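Local coordinates for protein ectonucleoside triphosphate diphosphohydrolase 4 (Homo sapiens, PDB 6WG5) that belongs to the GDA1/CD39 family and probably shares the two-lobed fold of the actin-like ATPase clan, at residues Lys173-Tyr178 / Val477-Gly482; Tyr178-Ile183 / Gln231-Val236; Arg272-Thr277 / Val369-Ile374. All coordinates share one frame; numbering follows the deposited sequence. Where two conformers were deposited one is given.

How the interactions relate
Interactions 1 and 2 share helix 172-186, and their segments overlap at Tyr178. Interactions 2 and 3 share a sheet, where strands 229-235 and 270-279 are neighbours. Helix 172-186 packs on one face of that sheet, and loop 369-374 packs on the other. Interaction 1 joins two helices between the sheets of the molecule and is partly buried. The other two are buried. Their chemistry differs. Interaction 1 has no hydrogen bond across it and relies on an indole face and close backbones. Interaction 2 is bridged by one water. Interaction 3 combines a proline on a tyrosine face with a direct hydrogen bond and a second water bridge.

Interaction 1: Lys173-Tyr178 / Val477-Gly482; sequences KQEGVY and VQWTLG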
loop_
_atom_site.group_PDB
_atom_site.type_symbol
_atom_site.label_atom_id
_atom_site.label_comp_id
_atom_site.label_asym_id
_atom_site.label_seq_id
_atom_site.Cartn_x
_atom_site.Cartn_y
_atom_site.Cartn_z
ATOM N N LYS A 173 -6.279 7.888 2.654
ATOM C CA LYS A 173 -5.900 8.480 1.377
ATOM C C LYS A 173 -4.451 8.952 1.408
ATOM O O LYS A 173 -3.684 8.708 0.470
ATOM C CB LYS A 173 -6.840 9.640 1.049
ATOM C CG LYS A 173 -6.659 10.250 -0.331
ATOM C CD LYS A 173 -6.998 11.730 -0.299
ATOM C CE LYS A 173 -7.546 12.228 -1.622
ATOM N NZ LYS A 173 -8.003 13.643 -1.504
ATOM N N GLN A 174 -4.054 9.631 2.489
ATOM C CA GLN A 174 -2.668 10.074 2.614
ATOM C C GLN A 174 -1.715 8.887 2.668
ATOM O O GLN A 174 -0.622 8.929 2.091
ATOM C CB GLN A 174 -2.497 10.940 3.863
ATOM C CG GLN A 174 -3.244 12.259 3.827
ATOM C CD GLN A 174 -3.037 13.071 5.091
ATOM O OE1 GLN A 174 -3.785 12.936 6.062
ATOM N NE2 GLN A 174 -2.012 13.915 5.088
ATOM N N GLU A 175 -2.107 7.820 3.368
ATOM C CA GLU A 175 -1.258 6.638 3.435
ATOM C C GLU A 175 -1.051 6.042 2.049
ATOM O O GLU A 175 0.058 5.618 1.704
ATOM C CB GLU A 175 -1.872 5.608 4.381
ATOM C CG GLU A 175 -0.886 4.574 4.892
ATOM C CD GLU A 175 -1.549 3.499 5.733
ATOM O OE1 GLU A 175 -2.705 3.707 6.166
ATOM O OE2 GLU A 175 -0.916 2.447 5.959
ATOM N N GLY A 176 -2.107 6.012 1.235
ATOM C CA GLY A 176 -1.968 5.521 -0.125
ATOM C C GLY A 176 -1.060 6.394 -0.970
ATOM O O GLY A 176 -0.238 5.888 -1.737
ATOM N N VAL A 177 -1.196 7.717 -0.843
ATOM C CA VAL A 177 -0.323 8.626 -1.583
ATOM C C VAL A 177 1.128 8.407 -1.175
ATOM O O VAL A 177 2.014 8.255 -2.024
ATOM C CB VAL A 177 -0.754 10.088 -1.364
ATOM C CG1 VAL A 177 0.207 11.044 -2.072
ATOM C CG2 VAL A 177 -2.170 10.305 -1.866
ATOM N N TYR A 178 1.393 8.391 0.134
ATOM C CA TYR A 178 2.761 8.195 0.607
ATOM C C TYR A 178 3.343 6.886 0.088
ATOM O O TYR A 178 4.509 6.836 -0.319
ATOM C CB TYR A 178 2.798 8.224 2.136
ATOM C CG TYR A 178 2.542 9.585 2.757
ATOM C CD1 TYR A 178 2.881 10.757 2.093
ATOM C CD2 TYR A 178 1.970 9.693 4.019
ATOM C CE1 TYR A 178 2.653 11.995 2.663
ATOM C CE2 TYR A 178 1.740 10.926 4.596
ATOM C CZ TYR A 178 2.084 12.073 3.915
ATOM O OH TYR A 178 1.855 13.303 4.486
ATOM N N VAL A 477 8.413 -1.929 0.575
ATOM C CA VAL A 477 7.954 -0.586 0.236
ATOM C C VAL A 477 7.637 0.155 1.529
ATOM O O VAL A 477 6.765 -0.263 2.298
ATOM C CB VAL A 477 6.731 -0.632 -0.689
ATOM C CG1 VAL A 477 6.217 0.781 -0.972
ATOM C CG2 VAL A 477 7.075 -1.341 -1.989
ATOM N N GLN A 478 8.341 1.257 1.766
ATOM C CA GLN A 478 8.146 2.075 2.956
ATOM C C GLN A 478 7.277 3.269 2.582
ATOM O O GLN A 478 7.751 4.205 1.931
ATOM C CB GLN A 478 9.485 2.552 3.520
ATOM C CG GLN A 478 10.599 1.516 3.521
ATOM C CD GLN A 478 10.347 0.382 4.492
ATOM O OE1 GLN A 478 9.299 0.318 5.134
ATOM N NE2 GLN A 478 11.314 -0.522 4.607
ATOM N N TRP A 479 6.005 3.247 2.992
ATOM C CA TRP A 479 5.198 4.454 2.839
ATOM C C TRP A 479 5.774 5.592 3.668
ATOM O O TRP A 479 5.578 6.765 3.330
ATOM C CB TRP A 479 3.735 4.193 3.214
ATOM C CG TRP A 479 3.452 3.986 4.682
ATOM C CD1 TRP A 479 3.243 2.797 5.315
ATOM C CD2 TRP A 479 3.325 5.001 5.690
ATOM N NE1 TRP A 479 3.000 3.004 6.651
ATOM C CE2 TRP A 479 3.046 4.348 6.907
ATOM C CE3 TRP A 479 3.424 6.396 5.681
ATOM C CZ2 TRP A 479 2.867 5.042 8.101
ATOM C CZ3 TRP A 479 3.246 7.081 6.869
ATOM C CH2 TRP A 479 2.969 6.404 8.062
ATOM N N THR A 480 6.501 5.269 4.741
ATOM C CA THR A 480 7.195 6.299 5.504
ATOM C C THR A 480 8.242 7.010 4.654
ATOM O O THR A 480 8.567 8.174 4.913
ATOM C CB THR A 480 7.848 5.686 6.744
ATOM O OG1 THR A 480 8.683 4.587 6.359
ATOM C CG2 THR A 480 6.789 5.197 7.723
ATOM N N LEU A 481 8.781 6.330 3.639
ATOM C CA LEU A 481 9.742 6.968 2.745
ATOM C C LEU A 481 9.076 8.049 1.903
ATOM O O LEU A 481 9.652 9.123 1.691
ATOM C CB LEU A 481 10.400 5.920 1.850
ATOM C CG LEU A 481 11.365 6.444 0.786
ATOM C CD1 LEU A 481 12.491 7.246 1.414
ATOM C CD2 LEU A 481 11.917 5.284 -0.024
ATOM N N GLY A 482 7.870 7.783 1.403
ATOM C CA GLY A 482 7.135 8.817 0.696
ATOM C C GLY A 482 6.726 9.955 1.605
ATOM O O GLY A 482 6.617 11.101 1.160
#
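Glu175 lies over one face of the Trp479 indole. Glu175 CG sits 4.3 Å from the centroid of the five-membered ring of Trp479, only 6° off the normal, which makes a CH-pi contact. Beyond CG the glutamate chain is extended. Its carboxylate plane is turned 60° from the indole plane. Glu175 OE2 stays over the ring, 4.0 Å from Trp479 NE1, and the two are not hydrogen-bonded. The other oxygen, OE1, forms a salt bridge with Arg136. On the opposite face of the indole, Thr480 CG2 stands over the ring centre. The indole is thus held between a side chain of each helix. Trp479 CG lies between its own backbone N and carbonyl carbon (chi1 71°), and this brings the indole toward helix 172-186.

The two helices run between the two large sheets of the protein. Helix 172-186 follows strand 167-169 of one sheet and precedes, in the chain, strands 221-225 and 229-235 of the other. Helix 479-487 comes after strand 466-468 of the second sheet and touches strands 40-48 and 53-61 of the first. This is consistent with the two interdomain helices between the lobes of actin-like proteins.

Tyr178 meets the benzo side of the indole at a slant, with Tyr178 CD2 4.0 Å from Trp479 CE3. Tyr178 CB is 3.4 Å from Trp479 O. One turn further along, the backbones themselves touch. Gly482 has no side chain, and its CA comes to 3.4 Å from Tyr178 O in a nearly straight CA-H...O contact.

Interaction 2: Tyr178-Ile183 / Gln231-Val236; sequences YAWIGI and QIAYEV
Ala233 meets Trp180 near the middle of the contact. Ala233 CB points toward helix 172-186 and lies 4.5 Å from Trp180 CB. Ala233 O is 3.9 Å from Trp180 CD1. Trp180 has CG anti to its backbone N (chi1 180°), which sends the ring out from the helix and along the strand. Tyr234 comes next and contributes mainly backbone, with CA 4.0 Å from Trp180 NE1. Its CB points away from the helix, and its hydroxyl bonds to Pro372 O beyond the sheet. At Glu235 the strand meets the far part of the indole, where Glu235 CB is 3.9 Å from Trp180 CZ2. The carboxylate is nearly perpendicular to the ring plane. It makes a salt bridge with Arg216 and a hydrogen bond with Thr219.

The axes of helix segment 178-183 and strand segment 231-235 approach to 8.8 Å and make an angle of 59°. Strand 229-235 is an inner strand of a mixed sheet, flanked by strands 221-225 and 270-279, and the helix packs over it. Trp180 also touches Val273 on strand 270-279.

No direct hydrogen bond crosses the contact. A water lies at the edge of the indole, in its plane, and accepts from Trp180 NE1 (3.1 Å) and from Glu235 N (2.9 Å). One oxygen thus satisfies two buried N-H groups and helps to fix the rotation of the indole.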
loop_
_atom_site.group_PDB
_atom_site.type_symbol
_atom_site.label_atom_id
_atom_site.label_comp_id
_atom_site.label_asym_id
_atom_site.label_seq_id
_atom_site.Cartn_x
_atom_site.Cartn_y
_atom_site.Cartn_z
ATOM N N TYR A 178 1.393 8.391 0.134
ATOM C CA TYR A 178 2.761 8.195 0.607
ATOM C C TYR A 178 3.343 6.886 0.088
ATOM O O TYR A 178 4.509 6.836 -0.319
ATOM C CB TYR A 178 2.798 8.224 2.136
ATOM C CG TYR A 178 2.542 9.585 2.757
ATOM C CD1 TYR A 178 2.881 10.757 2.093
ATOM C CD2 TYR A 178 1.970 9.693 4.019
ATOM C CE1 TYR A 178 2.653 11.995 2.663
ATOM C CE2 TYR A 178 1.740 10.926 4.596
ATOM C CZ TYR A 178 2.084 12.073 3.915
ATOM O OH TYR A 178 1.855 13.303 4.486
ATOM N N ALA A 179 2.552 5.813 0.096
ATOM C CA ALA A 179 3.042 4.543 -0.431
ATOM C C ALA A 179 3.298 4.639 -1.929
ATOM O O ALA A 179 4.270 4.070 -2.439
ATOM C CB ALA A 179 2.047 3.426 -0.124
ATOM N N TRP A 180 2.436 5.357 -2.652
ATOM C CA TRP A 180 2.639 5.531 -4.084
ATOM C C TRP A 180 3.911 6.323 -4.364
ATOM O O TRP A 180 4.655 6.006 -5.299
ATOM C CB TRP A 180 1.419 6.220 -4.698
ATOM C CG TRP A 180 1.531 6.453 -6.170
ATOM C CD1 TRP A 180 1.137 5.609 -7.166
ATOM C CD2 TRP A 180 2.066 7.613 -6.815
ATOM N NE1 TRP A 180 1.397 6.172 -8.393
ATOM C CE2 TRP A 180 1.968 7.403 -8.204
ATOM C CE3 TRP A 180 2.620 8.812 -6.351
ATOM C CZ2 TRP A 180 2.402 8.342 -9.133
ATOM C CZ3 TRP A 180 3.053 9.744 -7.276
ATOM C CH2 TRP A 180 2.943 9.505 -8.651
ATOM N N ILE A 181 4.179 7.355 -3.557
ATOM C CA ILE A 181 5.418 8.114 -3.700
ATOM C C ILE A 181 6.618 7.226 -3.403
ATOM O O ILE A 181 7.647 7.290 -4.089
ATOM C CB ILE A 181 5.395 9.354 -2.785
ATOM C CG1 ILE A 181 4.336 10.352 -3.260
ATOM C CG2 ILE A 181 6.770 10.028 -2.743
ATOM C CD1 ILE A 181 4.083 11.487 -2.284
ATOM N N GLY A 182 6.507 6.382 -2.377
ATOM C CA GLY A 182 7.638 5.562 -1.979
ATOM C C GLY A 182 8.115 4.646 -3.090
ATOM O O GLY A 182 9.312 4.571 -3.379
ATOM N N ILE A 183 7.185 3.934 -3.730
ATOM C CA ILE A 183 7.582 2.960 -4.741
ATOM C C ILE A 183 8.147 3.664 -5.968
ATOM O O ILE A 183 9.181 3.258 -6.510
ATOM C CB ILE A 183 6.400 2.041 -5.105
ATOM C CG1 ILE A 183 6.878 0.928 -6.039
ATOM C CG2 ILE A 183 5.261 2.832 -5.751
ATOM C CD1 ILE A 183 5.807 -0.073 -6.423
ATOM N N GLN A 231 -6.668 -2.105 -1.761
ATOM C CA GLN A 231 -6.308 -0.720 -2.027
ATOM C C GLN A 231 -5.741 -0.600 -3.433
ATOM O O GLN A 231 -5.050 -1.504 -3.916
ATOM C CB GLN A 231 -5.284 -0.205 -1.008
ATOM C CG GLN A 231 -5.088 1.307 -1.054
ATOM C CD GLN A 231 -3.904 1.776 -0.227
ATOM O OE1 GLN A 231 -2.762 1.382 -0.474
ATOM N NE2 GLN A 231 -4.172 2.622 0.762
ATOM N N ILE A 232 -6.038 0.521 -4.084
ATOM C CA ILE A 232 -5.549 0.810 -5.427
ATOM C C ILE A 232 -5.145 2.274 -5.479
ATOM O O ILE A 232 -5.868 3.147 -4.988
ATOM C CB ILE A 232 -6.613 0.491 -6.500
ATOM C CG1 ILE A 232 -6.084 0.833 -7.893
ATOM C CG2 ILE A 232 -7.898 1.252 -6.220
ATOM C CD1 ILE A 232 -6.964 0.336 -9.027
ATOM N N ALA A 233 -3.984 2.543 -6.074
ATOM C CA ALA A 233 -3.506 3.910 -6.223
ATOM C C ALA A 233 -2.744 4.037 -7.532
ATOM O O ALA A 233 -1.890 3.197 -7.836
ATOM C CB ALA A 233 -2.612 4.317 -5.048
ATOM N N TYR A 234 -3.045 5.083 -8.298
ATOM C CA TYR A 234 -2.331 5.321 -9.543
ATOM C C TYR A 234 -2.474 6.780 -9.950
ATOM O O TYR A 234 -3.345 7.502 -9.463
ATOM C CB TYR A 234 -2.831 4.403 -10.661
ATOM C CG TYR A 234 -4.322 4.454 -10.891
ATOM C CD1 TYR A 234 -4.870 5.308 -11.836
ATOM C CD2 TYR A 234 -5.179 3.635 -10.174
ATOM C CE1 TYR A 234 -6.233 5.349 -12.054
ATOM C CE2 TYR A 234 -6.540 3.667 -10.385
ATOM C CZ TYR A 234 -7.062 4.525 -11.324
ATOM O OH TYR A 234 -8.424 4.552 -11.528
ATOM N N GLU A 235 -1.595 7.197 -10.856
ATOM C CA GLU A 235 -1.606 8.558 -11.362
ATOM C C GLU A 235 -2.654 8.708 -12.454
ATOM O O GLU A 235 -2.862 7.802 -13.265
ATOM C CB GLU A 235 -0.230 8.934 -11.912
ATOM C CG GLU A 235 -0.164 10.332 -12.515
ATOM C CD GLU A 235 1.171 10.629 -13.170
ATOM O OE1 GLU A 235 2.074 9.768 -13.107
ATOM O OE2 GLU A 235 1.312 11.726 -13.754
ATOM N N VAL A 236 -3.310 9.862 -12.469
ATOM C CA VAL A 236 -4.273 10.206 -13.512
ATOM C C VAL A 236 -3.642 11.297 -14.371
ATOM O O VAL A 236 -3.790 12.488 -14.062
ATOM C CB VAL A 236 -5.609 10.656 -12.907
ATOM C CG1 VAL A 236 -6.632 10.913 -14.001
ATOM C CG2 VAL A 236 -6.121 9.611 -11.924
HETATM O O HOH W 1 0.814 5.632 -11.416
#

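Interaction 3: Arg272-Thr277 / Val369-Ile374; sequences RVYVAT and VYQPPI
The Tyr274 ring carries Pro372 on one face. Pro372 CD is 3.4 Å from the ring centroid of Tyr274 and 18° off the normal, offset toward the CD2 and CE2 side. This is a CH-pi contact, with the proline lying across the tyrosine. Pro372 CG lies nearer the CB end of Tyr274. Leu254, Leu255 and, at a slant, the Tyr234 ring also touch the Tyr274 side chain. The Tyr370 ring has the backbone N of Pro372 over the rim of one face, so Pro372 contacts both rings. Tyr370 rests on Ala251 and Gln247 of helix 245-254.

Chi1 of 165° puts Tyr274 CG opposite the backbone N and carries the ring out from strand 270-279 to the extended loop. Tyr274 OH donates to Tyr370 O at 2.8 Å. The C=O...donor angle is 146°, and the donor is tilted slightly from the carbonyl plane. Val369 CG1 and Gln371 CB pack near the same hydroxyl, at 4.2 Å and 4.1 Å from Tyr274 OH. The contact sets the loop that joins helix 345-352 to strand 381-385 against one face of the sheet.

A water donates to Tyr274 OH and to Gln371 OE1, at 2.8 Å each. Gln371 NE2 bonds to Phe457 O. The buried hydroxyl thus both gives and accepts a hydrogen bond. These bonds and the proline hold one face and the hydroxyl end of Tyr274.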
loop_
_atom_site.group_PDB
_atom_site.type_symbol
_atom_site.label_atom_id
_atom_site.label_comp_id
_atom_site.label_asym_id
_atom_site.label_seq_id
_atom_site.Cartn_x
_atom_site.Cartn_y
_atom_site.Cartn_z
ATOM N N ARG A 272 -1.334 14.144 -10.042
ATOM C CA ARG A 272 -2.692 13.823 -9.623
ATOM C C ARG A 272 -2.769 12.316 -9.419
ATOM O O ARG A 272 -2.612 11.553 -10.380
ATOM C CB ARG A 272 -3.710 14.283 -10.668
ATOM C CG ARG A 272 -5.160 14.140 -10.234
ATOM C CD ARG A 272 -6.134 14.447 -11.365
ATOM N NE ARG A 272 -5.625 15.476 -12.276
ATOM C CZ ARG A 272 -5.452 15.322 -13.588
ATOM N NH1 ARG A 272 -4.982 16.332 -14.310
ATOM N NH2 ARG A 272 -5.758 14.181 -14.192
ATOM N N VAL A 273 -2.999 11.891 -8.179
ATOM C CA VAL A 273 -3.006 10.477 -7.823
ATOM C C VAL A 273 -4.374 10.108 -7.267
ATOM O O VAL A 273 -4.891 10.782 -6.368
ATOM C CB VAL A 273 -1.899 10.143 -6.808
ATOM C CG1 VAL A 273 -1.902 8.657 -6.486
ATOM C CG2 VAL A 273 -0.543 10.568 -7.348
ATOM N N TYR A 274 -4.949 9.033 -7.801
ATOM C CA TYR A 274 -6.207 8.481 -7.323
ATOM C C TYR A 274 -5.915 7.390 -6.306
ATOM O O TYR A 274 -5.052 6.539 -6.538
ATOM C CB TYR A 274 -7.014 7.921 -8.494
ATOM C CG TYR A 274 -8.161 7.010 -8.113
ATOM C CD1 TYR A 274 -8.014 5.630 -8.143
ATOM C CD2 TYR A 274 -9.395 7.528 -7.744
ATOM C CE1 TYR A 274 -9.058 4.791 -7.809
ATOM C CE2 TYR A 274 -10.448 6.695 -7.404
ATOM C CZ TYR A 274 -10.274 5.328 -7.443
ATOM O OH TYR A 274 -11.316 4.493 -7.106
ATOM N N VAL A 275 -6.621 7.424 -5.179
ATOM C CA VAL A 275 -6.422 6.468 -4.095
ATOM C C VAL A 275 -7.786 6.001 -3.610
ATOM O O VAL A 275 -8.633 6.822 -3.244
ATOM C CB VAL A 275 -5.616 7.077 -2.930
ATOM C CG1 VAL A 275 -5.441 6.061 -1.808
ATOM C CG2 VAL A 275 -4.265 7.563 -3.416
ATOM N N ALA A 276 -7.997 4.686 -3.602
ATOM C CA ALA A 276 -9.248 4.110 -3.131
ATOM C C ALA A 276 -8.950 2.907 -2.251
ATOM O O ALA A 276 -8.109 2.073 -2.601
ATOM C CB ALA A 276 -10.149 3.700 -4.301
ATOM N N THR A 277 -9.639 2.823 -1.116
ATOM C CA THR A 277 -9.521 1.708 -0.187
ATOM C C THR A 277 -10.901 1.098 -0.003
ATOM O O THR A 277 -11.884 1.826 0.170
ATOM C CB THR A 277 -8.955 2.168 1.161
ATOM O OG1 THR A 277 -7.789 2.973 0.942
ATOM C CG2 THR A 277 -8.583 0.976 2.020
ATOM N N VAL A 369 -17.967 2.658 -6.274
ATOM C CA VAL A 369 -17.064 3.781 -6.054
ATOM C C VAL A 369 -16.517 4.244 -7.395
ATOM O O VAL A 369 -16.222 3.431 -8.278
ATOM C CB VAL A 369 -15.927 3.390 -5.090
ATOM C CG1 VAL A 369 -14.895 4.506 -4.990
ATOM C CG2 VAL A 369 -16.493 3.069 -3.717
ATOM N N TYR A 370 -16.375 5.558 -7.549
ATOM C CA TYR A 370 -15.881 6.116 -8.799
ATOM C C TYR A 370 -14.422 5.739 -9.021
ATOM O O TYR A 370 -13.628 5.675 -8.079
ATOM C CB TYR A 370 -16.030 7.636 -8.798
ATOM C CG TYR A 370 -15.236 8.316 -9.888
ATOM C CD1 TYR A 370 -15.694 8.336 -11.199
ATOM C CD2 TYR A 370 -14.025 8.936 -9.608
ATOM C CE1 TYR A 370 -14.969 8.954 -12.200
ATOM C CE2 TYR A 370 -13.292 9.555 -10.601
ATOM C CZ TYR A 370 -13.768 9.562 -11.896
ATOM O OH TYR A 370 -13.043 10.179 -12.888
ATOM N N GLN A 371 -14.075 5.490 -10.284
ATOM C CA GLN A 371 -12.709 5.166 -10.669
ATOM C C GLN A 371 -12.336 5.948 -11.924
ATOM O O GLN A 371 -13.011 5.810 -12.951
ATOM C CB GLN A 371 -12.559 3.664 -10.914
ATOM C CG GLN A 371 -11.160 3.244 -11.335
ATOM C CD GLN A 371 -11.028 1.744 -11.513
ATOM O OE1 GLN A 371 -11.205 0.979 -10.568
ATOM N NE2 GLN A 371 -10.715 1.317 -12.732
ATOM N N PRO A 372 -11.290 6.772 -11.895
ATOM C CA PRO A 372 -10.907 7.493 -13.102
ATOM C C PRO A 372 -10.445 6.526 -14.172
ATOM O O PRO A 372 -9.910 5.445 -13.867
ATOM C CB PRO A 372 -9.760 8.398 -12.628
ATOM C CG PRO A 372 -9.822 8.400 -11.149
ATOM C CD PRO A 372 -10.413 7.097 -10.760
ATOM N N PRO A 373 -10.618 6.877 -15.444
ATOM C CA PRO A 373 -10.198 5.965 -16.510
ATOM C C PRO A 373 -8.702 5.702 -16.446
ATOM O O PRO A 373 -7.907 6.591 -16.139
ATOM C CB PRO A 373 -10.588 6.710 -17.791
ATOM C CG PRO A 373 -10.600 8.150 -17.397
ATOM C CD PRO A 373 -11.081 8.171 -15.977
ATOM N N ILE A 374 -8.324 4.459 -16.729
ATOM C CA ILE A 374 -6.925 4.048 -16.775
ATOM C C ILE A 374 -6.518 3.903 -18.233
ATOM O O ILE A 374 -7.212 3.243 -19.018
ATOM C CB ILE A 374 -6.701 2.733 -16.010
ATOM C CG1 ILE A 374 -7.031 2.914 -14.525
ATOM C CG2 ILE A 374 -5.259 2.254 -16.177
ATOM C CD1 ILE A 374 -7.046 1.611 -13.735
HETATM O O HOH W 2 -11.453 1.776 -7.911
#